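Local coordinates for malonyl CoA-acyl carrier protein transacylase (Burkholderia pseudomallei 1710b, PDB 3EZO) that probably transfers the malonyl group from malonyl-CoA to the holo acyl carrier protein, releasing coenzyme A, at residues Asn168-Val173 against Lys292-Asn297. Numbering follows the deposited sequence.
Sequences NAPAQV and KRIDGN
One face of the Arg293 guanidinium is covered by the methyl of Ala169, whose CB sits 3.7 Å above the plane, nearer its margin than its centre, while Gln172 OE1 and Ala171 CB lie at the edge, near that plane. Bends at chi2 (-89°) and chi3 fold the arginine back over Ala169, and CB of Ala169 also meets Arg293 CB at 3.7 Å. The Gln172 chain arrives at about a right angle, its amide tilted 28° from the guanidinium plane; the bond from Arg293 NH1 to Gln172 OE1 is 2.8 Å long but weak, its N-H...O angle just 118°. Ala169, Ala171 and Gln172 belong to the type II beta turn that joins strands 162-169 and 172-176 of the small antiparallel sheet, with a classic beta bulge where Asn168 and Ala169 face Gln172. At the C-terminal end of helix 286-294 the Pro170 ring rests on the last turn, CD lying 4.0 Å from Ile294 CG1, and Ile294 CD1 reaches to 3.4 Å from Asn168 O. Ile294 also packs against Trp263, Val264 and Val267 of helix 263-272. The amide of Asn168 leads away from helix 286-294, its OD1 hydrogen-bonded to NE2 of His97, the residue before the predicted active-site Ser98.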
loop_
_atom_site.group_PDB
_atom_site.type_symbol
_atom_site.label_atom_id
_atom_site.label_comp_id
_atom_site.label_asym_id
_atom_site.label_seq_id
_atom_site.Cartn_x
_atom_site.Cartn_y
_atom_site.Cartn_z
ATOM N N ASN A 168 3.233 10.846 0.732
ATOM C CA ASN A 168 2.761 10.314 -0.548
ATOM C C ASN A 168 3.273 11.047 -1.762
ATOM O O ASN A 168 3.610 10.409 -2.763
ATOM C CB ASN A 168 1.224 10.326 -0.551
ATOM C CG ASN A 168 0.666 9.270 0.363
ATOM O OD1 ASN A 168 1.407 8.387 0.824
ATOM N ND2 ASN A 168 -0.606 9.361 0.672
ATOM N N ALA A 169 3.338 12.371 -1.670
ATOM C CA ALA A 169 3.925 13.207 -2.721
ATOM C C ALA A 169 4.229 14.532 -2.088
ATOM O O ALA A 169 3.703 14.842 -1.011
ATOM C CB ALA A 169 2.927 13.388 -3.893
ATOM N N PRO A 170 5.088 15.324 -2.713
ATOM C CA PRO A 170 5.217 16.703 -2.227
ATOM C C PRO A 170 3.853 17.348 -2.005
ATOM O O PRO A 170 2.985 17.300 -2.884
ATOM C CB PRO A 170 5.954 17.423 -3.373
ATOM C CG PRO A 170 6.680 16.330 -4.098
ATOM C CD PRO A 170 5.845 15.098 -3.958
ATOM N N ALA A 171 3.671 17.949 -0.839
ATOM C CA ALA A 171 2.460 18.655 -0.515
ATOM C C ALA A 171 1.271 17.733 -0.382
ATOM O O ALA A 171 0.118 18.174 -0.406
ATOM C CB ALA A 171 2.190 19.810 -1.551
ATOM N N GLN A 172 1.537 16.450 -0.158
ATOM C CA GLN A 172 0.473 15.486 0.032
ATOM C C GLN A 172 0.838 14.500 1.180
ATOM O O GLN A 172 1.694 13.621 1.017
ATOM C CB GLN A 172 0.236 14.803 -1.299
ATOM C CG GLN A 172 -0.775 13.763 -1.265
ATOM C CD GLN A 172 -1.310 13.395 -2.695
ATOM O OE1 GLN A 172 -1.053 14.084 -3.705
ATOM N NE2 GLN A 172 -2.043 12.296 -2.752
ATOM N N VAL A 173 0.215 14.716 2.343
ATOM C CA VAL A 173 0.569 14.011 3.574
ATOM C C VAL A 173 -0.682 13.575 4.288
ATOM O O VAL A 173 -1.634 14.344 4.428
ATOM C CB VAL A 173 1.480 14.878 4.494
ATOM C CG1 VAL A 173 1.866 14.113 5.749
ATOM C CG2 VAL A 173 2.701 15.384 3.716
ATOM N N LYS A 292 4.418 10.830 -10.809
ATOM C CA LYS A 292 4.455 12.080 -11.575
ATOM C C LYS A 292 4.826 13.269 -10.673
ATOM O O LYS A 292 5.634 14.106 -11.044
ATOM C CB LYS A 292 3.105 12.393 -12.263
ATOM C CG LYS A 292 2.630 11.415 -13.315
ATOM C CD LYS A 292 1.289 11.872 -13.959
ATOM C CE LYS A 292 0.778 10.921 -15.067
ATOM N NZ LYS A 292 -0.100 9.784 -14.572
ATOM N N ARG A 293 4.221 13.316 -9.494
ATOM C CA ARG A 293 4.429 14.410 -8.552
ATOM C C ARG A 293 5.789 14.360 -7.862
ATOM O O ARG A 293 6.365 15.395 -7.527
ATOM C CB ARG A 293 3.359 14.357 -7.463
ATOM C CG ARG A 293 1.908 14.297 -7.952
ATOM C CD ARG A 293 1.327 15.626 -8.137
ATOM N NE ARG A 293 1.862 16.449 -7.065
ATOM C CZ ARG A 293 1.435 16.458 -5.798
ATOM N NH1 ARG A 293 0.383 15.722 -5.408
ATOM N NH2 ARG A 293 2.074 17.236 -4.922
ATOM N N ILE A 294 6.262 13.156 -7.565
ATOM C CA ILE A 294 7.526 12.981 -6.866
ATOM C C ILE A 294 8.739 13.356 -7.763
ATOM O O ILE A 294 9.711 13.986 -7.314
ATOM C CB ILE A 294 7.649 11.537 -6.330
ATOM C CG1 ILE A 294 6.645 11.330 -5.176
ATOM C CG2 ILE A 294 9.068 11.249 -5.860
ATOM C CD1 ILE A 294 6.197 9.881 -4.971
ATOM N N ASP A 295 8.679 12.977 -9.029
ATOM C CA ASP A 295 9.819 13.168 -9.917
ATOM C C ASP A 295 9.308 13.047 -11.331
ATOM O O ASP A 295 9.045 11.948 -11.807
ATOM C CB ASP A 295 10.889 12.105 -9.623
ATOM C CG ASP A 295 12.160 12.249 -10.484
ATOM O OD1 ASP A 295 12.178 13.062 -11.459
ATOM O OD2 ASP A 295 13.153 11.525 -10.154
ATOM N N GLY A 296 9.198 14.191 -11.996
ATOM C CA GLY A 296 8.673 14.266 -13.355
ATOM C C GLY A 296 9.600 13.715 -14.439
ATOM O O GLY A 296 9.158 13.556 -15.579
ATOM N N ASN A 297 10.868 13.437 -14.132
ATOM C CA ASN A 297 11.738 12.801 -15.127
ATOM C C ASN A 297 11.479 11.319 -15.197
ATOM O O ASN A 297 11.957 10.653 -16.110
ATOM C CB ASN A 297 13.221 12.965 -14.812
ATOM C CG ASN A 297 13.643 14.404 -14.595
ATOM O OD1 ASN A 297 13.103 15.334 -15.188
ATOM N ND2 ASN A 297 14.670 14.586 -13.748
#